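Local structure of LPXTG cell wall surface protein (Streptococcus gordonii, 4IGB) at residues E15-G20 and L222-N227; G259-S264 and D325-P330; A301-K306 and V427-L432; D340-Y345 and E407-T412. The protein is a cell-wall-anchored streptococcal surface protein, probably an adhesin, of which this chain holds the N-terminal region with its N1 and N2 domains. One frame throughout, in Å; residues are numbered along the deposited sequence.

How the interactions relate
The four interactions form two pairs. Interactions 1 and 2 touch, with centres about 8 Å apart: strands 220-226 and 261-264 are neighbours in one sheet, joined by L224 N to A261 O (2.7 Å) and L222 O to R263 N (2.8 Å). Interaction 2 then carries this N-terminal-domain sheet onto a loop of the N2 domain. Interactions 3 and 4 lie within N2, with centres about 10 Å apart, where strand 427-432 pairs with strand 409-417 through T429 N and I409 O (2.8 Å). Between the centres of interactions 1 and 3 there are about 49 Å. The sodium ion is bound by D198, D200 and T248, none of which belongs to these contacts.

Interaction 1. Residues E15-G20 and L222-N227; sequences EEIKNG and LRLMNN
I17 O takes two hydrogen bonds from the other strand. M225 N reaches it at 2.8 Å. R223 NH2 reaches it at 3.1 Å from above the carbonyl plane, while the oxygen stays near the plane of the guanidinium. The bends of the R223 chain at chi2 and chi3 bring its head across to this oxygen. E16 CB covers one face of the guanidinium and M225 CG the other. The E16 carboxylate stacks over R223 at 28° between planes, and OE2 to NH1 is a long, charge-only salt bridge of 3.9 Å, with no N-H aimed at the oxygen. Closer polar partners lie outside: Y216 and Q233 bind E16 OE2, and Q233 also takes R223 NH1. The backbones form a parallel ladder, with I17 N to R223 O at 2.8 Å and R223 N to E15 O at 2.8 Å. These are inner strands of a mixed five-stranded sheet in the N-terminal domain. At the end of the ladder N227 N donates to N19 O, and one water links K18 NZ to N227 O. On the face of I17, L222 CD1 meets I17 CD1 at 3.9 Å, and L224 CD1 meets I17 CG2 at 4.0 Å.

Interaction 2. Residues G259-S264 and D325-P330; sequences GLALRS and DILAAP
L327 pushes its two methyl groups against strand 261-264. CD2 meets A261 CB at 3.7 Å, and CD1 meets R263 CB at 3.8 Å. Its CG stands anti to the carbonyl carbon (chi1 -63°), and the extended chi2 sends the methyl fork onto the strand. This is the close part of the contact, and it is apolar. The other part is looser. The R263 chain runs alongside I326, pointing the same way, and NH2 comes only to 4.2 Å from I326 CB, at the edge of the guanidinium. Here a water bridges the two segments: it accepts from R263 NH2 at 2.9 Å, in the guanidinium plane, and donates to A328 O at 2.7 Å. NE and NH1 of R263 form salt bridges with E288 and D418, and NH1 also hydrogen-bonds N221. E288 also accepts from L327 N, so one carboxylate ties the arginine to the loop. The contact is buried and joins the two domains. Loop 325-330 lies between strands 310-317 and 333-338 of N2. It packs on strand 261-264 of the N-terminal domain. L222 of strand 220-226 also touches L327. L420 of strand 420-423 packs on R263 and I326.

Interaction 3. Residues A301-K306 and V427-L432; sequences AEIPAK and VSTALL
I303 and L431 lie side by side and point the same way, with I303 CG1 3.5 Å from L431 CD2. I303 CG1 sits between its backbone N and carbonyl carbon (chi1 54°), which leaves this branch facing the neighbouring strand. The same CG1 meets T429 CG2 at 3.8 Å, where the two side chains cross at about a right angle. T429 turns that methyl toward I303 by holding CG2 anti to its backbone N, and its OG1 bonds instead to P300 O. L431 also rests on I409 and R342, so this face is built into the domain interior. E302, A430, P304 and L432 occupy the other face. There E302 CG comes near L432 CD2, but E302 is poorly ordered and the closeness is uncertain. Its carboxylate leads away from the strand. The backbones are linked first by A430 N to A301 O at 2.9 Å and I303 N to A430 O at 3.0 Å. L432 N to I303 O at 2.7 Å and A305 N to L432 O at 2.7 Å follow. The last bond lies at the inverse gamma turn centred on A305, where the chain leaves the strand. Together these bonds make a parallel ladder in the N2 domain, a member of the adhesin clan, pairing strand 295-304 with the last strand of this chain, 427-432.

Interaction 4. Residues D340-Y345 and E407-T412; sequences DERLDY and EKIDNT
R342 stretches across to the carbonyls of E407 and K408. Its CB carries CG anti to the carbonyl carbon (chi1 -67°), and the chain runs on until it bends at chi3 (-72°). From there the head turns side-on to D340. NE and NH2 form a salt bridge with its carboxylate through two straight hydrogen bonds. NE bonds to D340 OD2 at 3.0 Å, and NH2 bonds to OD1 at 2.9 Å, with both oxygens in the guanidinium plane. One face of this plane lies against I409 CG1, which is offset toward the rim and 3.7 Å from NH2. At the far end NH1 donates to E407 O at 2.6 Å, but the bond is bent and E407 is poorly ordered. NH2 adds weak bonds to K408 O and E407 O. The backbone N of R342 also donates to the anti lone pair of D340 OD2, closing an Asx turn within the type I turn D340-L343. Beside the salt bridge, I409 CG2 meets D340 CB at 3.5 Å and L343 CD1 at 4.0 Å. Two waters bridge D340 and D410, one from D340 OD1 to D410 N, the other from D340 N to D410 O. The two-bond grip of D340 fixes the orientation of the guanidinium. The arginine charge is probably offset by this carboxylate, while NH1, with weak help from NH2, ties the turn to the residues just before strand 409-417.

Interaction 1. Residues E15-G20 and L222-N227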
loop_
_atom_site.group_PDB
_atom_site.type_symbol
_atom_site.label_atom_id
_atom_site.label_comp_id
_atom_site.label_asym_id
_atom_site.label_seq_id
_atom_site.Cartn_x
_atom_site.Cartn_y
_atom_site.Cartn_z
ATOM N N GLU B 15 -1.768 13.419 7.052
ATOM C CA GLU B 15 -0.839 13.599 8.142
ATOM C C GLU B 15 0.590 13.379 7.636
ATOM O O GLU B 15 0.914 12.325 7.075
ATOM C CB GLU B 15 -1.178 12.643 9.288
ATOM C CG GLU B 15 -0.089 12.566 10.329
ATOM C CD GLU B 15 -0.399 11.568 11.431
ATOM O OE1 GLU B 15 -1.533 11.045 11.480
ATOM O OE2 GLU B 15 0.504 11.307 12.249
ATOM N N GLU B 16 1.433 14.391 7.793
ATOM C CA GLU B 16 2.824 14.279 7.384
ATOM C C GLU B 16 3.705 14.263 8.625
ATOM O O GLU B 16 3.675 15.203 9.420
ATOM C CB GLU B 16 3.234 15.432 6.463
ATOM C CG GLU B 16 2.585 15.416 5.105
ATOM C CD GLU B 16 3.139 16.498 4.201
ATOM O OE1 GLU B 16 3.314 17.634 4.683
ATOM O OE2 GLU B 16 3.393 16.224 3.008
ATOM N N ILE B 17 4.483 13.195 8.777
ATOM C CA ILE B 17 5.307 13.006 9.963
ATOM C C ILE B 17 6.772 12.868 9.609
ATOM O O ILE B 17 7.119 12.226 8.626
ATOM C CB ILE B 17 4.904 11.741 10.728
ATOM C CG1 ILE B 17 3.496 11.880 11.273
ATOM C CG2 ILE B 17 5.856 11.492 11.903
ATOM C CD1 ILE B 17 3.070 10.670 12.039
ATOM N N LYS B 18 7.630 13.477 10.419
ATOM C CA LYS B 18 9.066 13.239 10.338
ATOM C C LYS B 18 9.574 12.950 11.744
ATOM O O LYS B 18 9.345 13.731 12.665
ATOM C CB LYS B 18 9.803 14.443 9.751
ATOM C CG LYS B 18 11.314 14.254 9.736
ATOM C CD LYS B 18 12.042 15.453 9.157
ATOM C CE LYS B 18 11.678 15.674 7.710
ATOM N NZ LYS B 18 12.322 16.897 7.158
ATOM N N ASN B 19 10.245 11.820 11.914
ATOM C CA ASN B 19 10.694 11.405 13.235
ATOM C C ASN B 19 11.865 10.435 13.118
ATOM O O ASN B 19 12.444 10.298 12.041
ATOM C CB ASN B 19 9.536 10.781 14.015
ATOM C CG ASN B 19 8.997 9.521 13.355
ATOM O OD1 ASN B 19 9.681 8.886 12.568
ATOM N ND2 ASN B 19 7.769 9.149 13.695
ATOM N N GLY B 20 12.193 9.754 14.213
ATOM C CA GLY B 20 13.373 8.905 14.266
ATOM C C GLY B 20 13.156 7.482 13.790
ATOM O O GLY B 20 14.088 6.676 13.746
ATOM N N LEU B 222 -1.262 9.254 5.159
ATOM C CA LEU B 222 -0.078 9.452 5.997
ATOM C C LEU B 222 1.231 9.376 5.220
ATOM O O LEU B 222 1.479 8.418 4.468
ATOM C CB LEU B 222 -0.090 8.445 7.154
ATOM C CG LEU B 222 1.081 8.381 8.149
ATOM C CD1 LEU B 222 1.426 9.747 8.669
ATOM C CD2 LEU B 222 0.737 7.482 9.322
ATOM N N ARG B 223 2.073 10.387 5.403
ATOM C CA ARG B 223 3.397 10.393 4.795
ATOM C C ARG B 223 4.483 10.419 5.861
ATOM O O ARG B 223 4.600 11.379 6.630
ATOM C CB ARG B 223 3.581 11.580 3.856
ATOM C CG ARG B 223 4.940 11.580 3.166
ATOM C CD ARG B 223 5.659 12.907 3.330
ATOM N NE ARG B 223 6.072 13.140 4.709
ATOM C CZ ARG B 223 6.666 14.255 5.127
ATOM N NH1 ARG B 223 6.906 15.242 4.276
ATOM N NH2 ARG B 223 7.022 14.382 6.397
ATOM N N LEU B 224 5.275 9.359 5.916
ATOM C CA LEU B 224 6.314 9.275 6.924
ATOM C C LEU B 224 7.687 9.540 6.324
ATOM O O LEU B 224 8.025 8.988 5.289
ATOM C CB LEU B 224 6.309 7.901 7.588
ATOM C CG LEU B 224 7.527 7.673 8.497
ATOM C CD1 LEU B 224 7.351 8.440 9.801
ATOM C CD2 LEU B 224 7.743 6.196 8.771
ATOM N N MET B 225 8.463 10.394 6.981
ATOM C CA MET B 225 9.875 10.569 6.670
ATOM C C MET B 225 10.698 10.353 7.919
ATOM O O MET B 225 10.218 10.530 9.032
ATOM C CB MET B 225 10.171 11.979 6.195
ATOM C CG MET B 225 9.818 12.278 4.774
ATOM S SD MET B 225 10.331 13.956 4.410
ATOM C CE MET B 225 9.935 14.042 2.651
ATOM N N ASN B 226 11.948 9.981 7.726
ATOM C CA ASN B 226 12.908 9.947 8.816
ATOM C C ASN B 226 13.589 11.316 8.886
ATOM O O ASN B 226 13.721 12.021 7.863
ATOM C CB ASN B 226 13.910 8.821 8.586
ATOM C CG ASN B 226 15.027 8.800 9.621
ATOM O OD1 ASN B 226 16.040 9.460 9.442
ATOM N ND2 ASN B 226 14.852 8.019 10.690
ATOM N N ASN B 227 13.983 11.704 10.099
ATOM C CA ASN B 227 14.652 12.984 10.340
ATOM C C ASN B 227 15.779 13.306 9.362
ATOM O O ASN B 227 16.051 14.477 9.080
ATOM C CB ASN B 227 15.191 13.045 11.775
ATOM C CG ASN B 227 14.085 13.193 12.804
ATOM O OD1 ASN B 227 13.120 13.941 12.598
ATOM N ND2 ASN B 227 14.219 12.483 13.924
HETATM O O HOH W 1 14.922 16.254 7.196
HETATM O O HOH W 2 11.539 16.105 13.068
HETATM O O HOH W 3 16.595 7.865 12.800
#

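Interaction 2. Residues G259-S264 and D325-P330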
loop_
_atom_site.group_PDB
_atom_site.type_symbol
_atom_site.label_atom_id
_atom_site.label_comp_id
_atom_site.label_asym_id
_atom_site.label_seq_id
_atom_site.Cartn_x
_atom_site.Cartn_y
_atom_site.Cartn_z
ATOM N N GLY B 259 14.488 8.173 0.861
ATOM C CA GLY B 259 13.228 7.466 0.693
ATOM C C GLY B 259 12.140 7.929 1.646
ATOM O O GLY B 259 12.359 8.815 2.469
ATOM N N LEU B 260 10.956 7.337 1.547
ATOM C CA LEU B 260 9.855 7.733 2.410
ATOM C C LEU B 260 8.753 6.693 2.333
ATOM O O LEU B 260 8.814 5.800 1.498
ATOM C CB LEU B 260 9.308 9.103 1.998
ATOM C CG LEU B 260 8.651 9.207 0.615
ATOM C CD1 LEU B 260 7.638 10.342 0.579
ATOM C CD2 LEU B 260 9.696 9.394 -0.474
ATOM N N ALA B 261 7.747 6.823 3.196
ATOM C CA ALA B 261 6.636 5.886 3.230
ATOM C C ALA B 261 5.316 6.632 3.155
ATOM O O ALA B 261 5.134 7.662 3.810
ATOM C CB ALA B 261 6.684 5.017 4.482
ATOM N N LEU B 262 4.401 6.088 2.364
ATOM C CA LEU B 262 3.108 6.709 2.081
ATOM C C LEU B 262 1.984 5.693 2.253
ATOM O O LEU B 262 2.003 4.618 1.627
ATOM C CB LEU B 262 3.087 7.241 0.643
ATOM C CG LEU B 262 4.168 8.255 0.237
ATOM C CD1 LEU B 262 4.743 7.944 -1.121
ATOM C CD2 LEU B 262 3.588 9.670 0.226
ATOM N N ARG B 263 1.029 6.023 3.114
ATOM C CA ARG B 263 -0.175 5.224 3.290
ATOM C C ARG B 263 -1.338 5.936 2.604
ATOM O O ARG B 263 -1.671 7.061 2.958
ATOM C CB ARG B 263 -0.486 5.022 4.771
ATOM C CG ARG B 263 -1.874 4.399 5.029
ATOM C CD ARG B 263 -2.414 4.787 6.385
ATOM N NE ARG B 263 -1.639 4.239 7.503
ATOM C CZ ARG B 263 -1.745 4.698 8.748
ATOM N NH1 ARG B 263 -2.568 5.716 9.006
ATOM N NH2 ARG B 263 -1.038 4.151 9.731
ATOM N N SER B 264 -1.913 5.296 1.592
ATOM C CA SER B 264 -3.036 5.870 0.848
ATOM C C SER B 264 -4.317 6.003 1.677
ATOM O O SER B 264 -4.486 5.346 2.696
ATOM C CB SER B 264 -3.330 5.045 -0.415
ATOM O OG SER B 264 -4.477 5.543 -1.099
ATOM N N ASP B 325 4.704 -2.146 12.904
ATOM C CA ASP B 325 3.583 -2.727 12.169
ATOM C C ASP B 325 2.855 -1.680 11.339
ATOM O O ASP B 325 2.401 -1.970 10.236
ATOM C CB ASP B 325 2.585 -3.341 13.141
ATOM C CG ASP B 325 3.202 -4.425 13.990
ATOM O OD1 ASP B 325 3.980 -5.222 13.433
ATOM O OD2 ASP B 325 2.909 -4.476 15.202
ATOM N N ILE B 326 2.711 -0.487 11.908
ATOM C CA ILE B 326 2.096 0.662 11.235
ATOM C C ILE B 326 3.111 1.803 11.188
ATOM O O ILE B 326 4.045 1.842 12.002
ATOM C CB ILE B 326 0.817 1.138 11.956
ATOM C CG1 ILE B 326 1.115 1.407 13.437
ATOM C CG2 ILE B 326 -0.296 0.088 11.819
ATOM C CD1 ILE B 326 -0.057 1.967 14.225
ATOM N N LEU B 327 2.925 2.730 10.248
ATOM C CA LEU B 327 3.942 3.735 9.948
ATOM C C LEU B 327 4.218 4.701 11.096
ATOM O O LEU B 327 5.325 5.238 11.208
ATOM C CB LEU B 327 3.562 4.536 8.704
ATOM C CG LEU B 327 3.458 3.754 7.397
ATOM C CD1 LEU B 327 2.983 4.676 6.298
ATOM C CD2 LEU B 327 4.799 3.127 7.032
ATOM N N ALA B 328 3.211 4.941 11.931
ATOM C CA ALA B 328 3.361 5.875 13.046
ATOM C C ALA B 328 2.236 5.705 14.042
ATOM O O ALA B 328 1.239 5.030 13.759
ATOM C CB ALA B 328 3.403 7.302 12.547
ATOM N N ALA B 329 2.398 6.334 15.202
ATOM C CA ALA B 329 1.418 6.231 16.263
ATOM C C ALA B 329 0.054 6.657 15.744
ATOM O O ALA B 329 -0.063 7.637 15.019
ATOM C CB ALA B 329 1.841 7.078 17.469
ATOM N N PRO B 330 -0.989 5.911 16.117
ATOM C CA PRO B 330 -2.333 6.184 15.602
ATOM C C PRO B 330 -2.938 7.417 16.242
ATOM O O PRO B 330 -2.594 7.768 17.371
ATOM C CB PRO B 330 -3.123 4.945 16.017
ATOM C CG PRO B 330 -2.422 4.449 17.249
ATOM C CD PRO B 330 -0.962 4.769 17.048
HETATM O O HOH W 4 -1.197 5.067 12.491
#

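Interaction 3. Residues A301-K306 and V427-L432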
loop_
_atom_site.group_PDB
_atom_site.type_symbol
_atom_site.label_atom_id
_atom_site.label_comp_id
_atom_site.label_asym_id
_atom_site.label_seq_id
_atom_site.Cartn_x
_atom_site.Cartn_y
_atom_site.Cartn_z
ATOM N N ALA B 301 -22.630 -21.378 22.077
ATOM C CA ALA B 301 -22.588 -21.804 20.682
ATOM C C ALA B 301 -23.987 -22.016 20.131
ATOM O O ALA B 301 -24.198 -22.015 18.920
ATOM C CB ALA B 301 -21.776 -23.082 20.546
ATOM N N GLU B 302 -24.942 -22.204 21.031
ATOM C CA GLU B 302 -26.305 -22.490 20.630
ATOM C C GLU B 302 -27.265 -22.067 21.725
ATOM O O GLU B 302 -26.930 -22.083 22.905
ATOM C CB GLU B 302 -26.474 -23.981 20.294
ATOM C CG GLU B 302 -26.836 -24.885 21.472
ATOM C CD GLU B 302 -25.647 -25.271 22.360
ATOM O OE1 GLU B 302 -24.597 -24.584 22.321
ATOM O OE2 GLU B 302 -25.774 -26.273 23.104
ATOM N N ILE B 303 -28.457 -21.660 21.320
ATOM C CA ILE B 303 -29.494 -21.271 22.256
ATOM C C ILE B 303 -30.846 -21.709 21.716
ATOM O O ILE B 303 -31.002 -21.908 20.506
ATOM C CB ILE B 303 -29.561 -19.748 22.418
ATOM C CG1 ILE B 303 -29.707 -19.100 21.042
ATOM C CG2 ILE B 303 -28.337 -19.222 23.135
ATOM C CD1 ILE B 303 -30.181 -17.677 21.080
ATOM N N PRO B 304 -31.829 -21.869 22.614
ATOM C CA PRO B 304 -33.220 -21.983 22.182
ATOM C C PRO B 304 -33.642 -20.706 21.471
ATOM O O PRO B 304 -33.245 -19.607 21.869
ATOM C CB PRO B 304 -33.989 -22.116 23.501
ATOM C CG PRO B 304 -33.061 -21.588 24.554
ATOM C CD PRO B 304 -31.695 -21.963 24.078
ATOM N N ALA B 305 -34.441 -20.858 20.425
ATOM C CA ALA B 305 -34.930 -19.728 19.654
ATOM C C ALA B 305 -36.012 -18.992 20.430
ATOM O O ALA B 305 -37.153 -18.886 19.974
ATOM C CB ALA B 305 -35.469 -20.205 18.309
ATOM N N LYS B 306 -35.647 -18.486 21.605
ATOM C CA LYS B 306 -36.589 -17.791 22.470
ATOM C C LYS B 306 -36.070 -16.431 22.899
ATOM O O LYS B 306 -34.872 -16.220 22.985
ATOM C CB LYS B 306 -36.887 -18.625 23.725
ATOM C CG LYS B 306 -37.903 -19.735 23.525
ATOM C CD LYS B 306 -37.325 -21.096 23.877
ATOM C CE LYS B 306 -38.431 -22.117 24.112
ATOM N NZ LYS B 306 -39.449 -22.100 23.018
ATOM N N VAL B 427 -18.240 -15.406 14.146
ATOM C CA VAL B 427 -18.709 -16.467 15.040
ATOM C C VAL B 427 -20.184 -16.710 14.837
ATOM O O VAL B 427 -20.874 -15.912 14.208
ATOM C CB VAL B 427 -18.474 -16.156 16.543
ATOM C CG1 VAL B 427 -16.978 -16.049 16.849
ATOM C CG2 VAL B 427 -19.241 -14.900 16.971
ATOM N N SER B 428 -20.670 -17.814 15.384
ATOM C CA SER B 428 -22.048 -18.203 15.154
ATOM C C SER B 428 -22.711 -18.775 16.393
ATOM O O SER B 428 -22.133 -19.590 17.104
ATOM C CB SER B 428 -22.124 -19.227 14.021
ATOM O OG SER B 428 -22.533 -18.612 12.814
ATOM N N THR B 429 -23.939 -18.342 16.634
ATOM C CA THR B 429 -24.784 -18.985 17.624
ATOM C C THR B 429 -25.979 -19.637 16.933
ATOM O O THR B 429 -26.818 -18.950 16.341
ATOM C CB THR B 429 -25.251 -17.988 18.681
ATOM O OG1 THR B 429 -24.099 -17.438 19.341
ATOM C CG2 THR B 429 -26.160 -18.678 19.696
ATOM N N ALA B 430 -26.031 -20.968 16.994
ATOM C CA ALA B 430 -27.105 -21.734 16.365
ATOM C C ALA B 430 -28.404 -21.600 17.145
ATOM O O ALA B 430 -28.398 -21.511 18.372
ATOM C CB ALA B 430 -26.709 -23.195 16.252
ATOM N N LEU B 431 -29.521 -21.596 16.427
ATOM C CA LEU B 431 -30.832 -21.485 17.056
ATOM C C LEU B 431 -31.498 -22.851 17.194
ATOM O O LEU B 431 -31.512 -23.643 16.252
ATOM C CB LEU B 431 -31.730 -20.540 16.258
ATOM C CG LEU B 431 -31.385 -19.052 16.345
ATOM C CD1 LEU B 431 -32.545 -18.203 15.855
ATOM C CD2 LEU B 431 -30.999 -18.673 17.765
ATOM N N LEU B 432 -32.045 -23.119 18.374
ATOM C CA LEU B 432 -32.719 -24.383 18.641
ATOM C C LEU B 432 -34.222 -24.176 18.792
ATOM O O LEU B 432 -34.667 -23.369 19.607
ATOM C CB LEU B 432 -32.156 -25.033 19.906
ATOM C CG LEU B 432 -31.040 -26.060 19.714
ATOM C CD1 LEU B 432 -30.399 -25.908 18.345
ATOM C CD2 LEU B 432 -30.000 -25.932 20.814
#

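Interaction 4. Residues D340-Y345 and E407-T412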
loop_
_atom_site.group_PDB
_atom_site.type_symbol
_atom_site.label_atom_id
_atom_site.label_comp_id
_atom_site.label_asym_id
_atom_site.label_seq_id
_atom_site.Cartn_x
_atom_site.Cartn_y
_atom_site.Cartn_z
ATOM N N ASP B 340 -26.803 -8.642 15.302
ATOM C CA ASP B 340 -27.982 -9.188 14.647
ATOM C C ASP B 340 -29.241 -8.584 15.284
ATOM O O ASP B 340 -29.313 -8.417 16.506
ATOM C CB ASP B 340 -27.971 -10.715 14.770
ATOM C CG ASP B 340 -29.076 -11.381 13.972
ATOM O OD1 ASP B 340 -28.763 -12.199 13.081
ATOM O OD2 ASP B 340 -30.258 -11.107 14.252
ATOM N N GLU B 341 -30.224 -8.250 14.448
ATOM C CA GLU B 341 -31.451 -7.580 14.899
ATOM C C GLU B 341 -32.243 -8.371 15.936
ATOM O O GLU B 341 -33.085 -7.810 16.643
ATOM C CB GLU B 341 -32.347 -7.233 13.700
ATOM C CG GLU B 341 -31.842 -6.003 12.956
ATOM C CD GLU B 341 -32.467 -5.821 11.584
ATOM O OE1 GLU B 341 -33.238 -6.709 11.152
ATOM O OE2 GLU B 341 -32.174 -4.786 10.940
ATOM N N ARG B 342 -31.972 -9.669 16.022
ATOM C CA ARG B 342 -32.636 -10.524 17.001
ATOM C C ARG B 342 -32.014 -10.397 18.394
ATOM O O ARG B 342 -32.422 -11.097 19.329
ATOM C CB ARG B 342 -32.614 -11.980 16.531
ATOM C CG ARG B 342 -33.458 -12.200 15.286
ATOM C CD ARG B 342 -33.179 -13.545 14.670
ATOM N NE ARG B 342 -31.871 -13.603 14.026
ATOM C CZ ARG B 342 -31.442 -14.660 13.355
ATOM N NH1 ARG B 342 -32.219 -15.728 13.263
ATOM N NH2 ARG B 342 -30.250 -14.653 12.777
ATOM N N LEU B 343 -31.030 -9.506 18.521
ATOM C CA LEU B 343 -30.351 -9.280 19.791
ATOM C C LEU B 343 -30.556 -7.862 20.290
ATOM O O LEU B 343 -30.546 -6.913 19.505
ATOM C CB LEU B 343 -28.847 -9.520 19.644
ATOM C CG LEU B 343 -28.306 -10.922 19.369
ATOM C CD1 LEU B 343 -26.774 -10.845 19.212
ATOM C CD2 LEU B 343 -28.697 -11.924 20.464
ATOM N N ASP B 344 -30.735 -7.720 21.599
ATOM C CA ASP B 344 -30.642 -6.415 22.238
ATOM C C ASP B 344 -29.272 -6.262 22.918
ATOM O O ASP B 344 -28.873 -7.105 23.726
ATOM C CB ASP B 344 -31.732 -6.248 23.299
ATOM C CG ASP B 344 -33.137 -6.247 22.713
ATOM O OD1 ASP B 344 -33.292 -5.894 21.519
ATOM O OD2 ASP B 344 -34.080 -6.607 23.456
ATOM N N TYR B 345 -28.571 -5.180 22.605
ATOM C CA TYR B 345 -27.330 -4.842 23.290
ATOM C C TYR B 345 -27.617 -4.431 24.729
ATOM O O TYR B 345 -28.442 -3.556 24.970
ATOM C CB TYR B 345 -26.611 -3.704 22.565
ATOM C CG TYR B 345 -25.507 -3.057 23.385
ATOM C CD1 TYR B 345 -24.298 -3.713 23.600
ATOM C CD2 TYR B 345 -25.680 -1.799 23.950
ATOM C CE1 TYR B 345 -23.287 -3.128 24.359
ATOM C CE2 TYR B 345 -24.681 -1.206 24.706
ATOM C CZ TYR B 345 -23.483 -1.875 24.905
ATOM O OH TYR B 345 -22.489 -1.288 25.657
ATOM N N GLU B 407 -31.124 -17.879 9.894
ATOM C CA GLU B 407 -31.175 -18.905 10.930
ATOM C C GLU B 407 -30.258 -18.508 12.062
ATOM O O GLU B 407 -30.671 -17.788 12.973
ATOM C CB GLU B 407 -30.767 -20.280 10.396
ATOM C CG GLU B 407 -31.024 -21.444 11.369
ATOM C CD GLU B 407 -30.045 -21.493 12.556
ATOM O OE1 GLU B 407 -29.047 -22.249 12.504
ATOM O OE2 GLU B 407 -30.281 -20.785 13.554
ATOM N N LYS B 408 -29.013 -18.978 11.990
ATOM C CA LYS B 408 -28.027 -18.783 13.050
ATOM C C LYS B 408 -27.739 -17.303 13.245
ATOM O O LYS B 408 -27.895 -16.507 12.324
ATOM C CB LYS B 408 -26.733 -19.528 12.713
ATOM C CG LYS B 408 -26.112 -19.068 11.410
ATOM C CD LYS B 408 -25.034 -20.019 10.907
ATOM C CE LYS B 408 -24.498 -19.562 9.538
ATOM N NZ LYS B 408 -23.032 -19.240 9.550
ATOM N N ILE B 409 -27.339 -16.928 14.450
ATOM C CA ILE B 409 -26.967 -15.548 14.679
ATOM C C ILE B 409 -25.469 -15.438 14.491
ATOM O O ILE B 409 -24.704 -16.091 15.201
ATOM C CB ILE B 409 -27.362 -15.059 16.074
ATOM C CG1 ILE B 409 -28.880 -15.099 16.238
ATOM C CG2 ILE B 409 -26.843 -13.645 16.296
ATOM C CD1 ILE B 409 -29.332 -15.005 17.680
ATOM N N ASP B 410 -25.069 -14.634 13.509
ATOM C CA ASP B 410 -23.663 -14.382 13.198
ATOM C C ASP B 410 -23.185 -13.094 13.847
ATOM O O ASP B 410 -23.986 -12.211 14.176
ATOM C CB ASP B 410 -23.461 -14.277 11.679
ATOM C CG ASP B 410 -23.660 -15.604 10.976
ATOM O OD1 ASP B 410 -23.383 -16.649 11.606
ATOM O OD2 ASP B 410 -24.095 -15.609 9.806
ATOM N N ASN B 411 -21.871 -12.978 14.015
ATOM C CA ASN B 411 -21.294 -11.745 14.522
ATOM C C ASN B 411 -19.836 -11.578 14.073
ATOM O O ASN B 411 -19.089 -12.554 13.955
ATOM C CB ASN B 411 -21.421 -11.698 16.042
ATOM C CG ASN B 411 -20.931 -10.392 16.629
ATOM O OD1 ASN B 411 -19.850 -10.335 17.206
ATOM N ND2 ASN B 411 -21.720 -9.328 16.469
ATOM N N THR B 412 -19.458 -10.335 13.800
ATOM C CA THR B 412 -18.097 -9.981 13.406
ATOM C C THR B 412 -17.801 -8.621 14.021
ATOM O O THR B 412 -18.679 -7.754 14.075
ATOM C CB THR B 412 -17.948 -9.927 11.859
ATOM O OG1 THR B 412 -18.037 -11.254 11.332
ATOM C CG2 THR B 412 -16.596 -9.328 11.430
HETATM O O HOH W 5 -26.618 -12.881 11.939
HETATM O O HOH W 6 -24.774 -10.535 16.202
#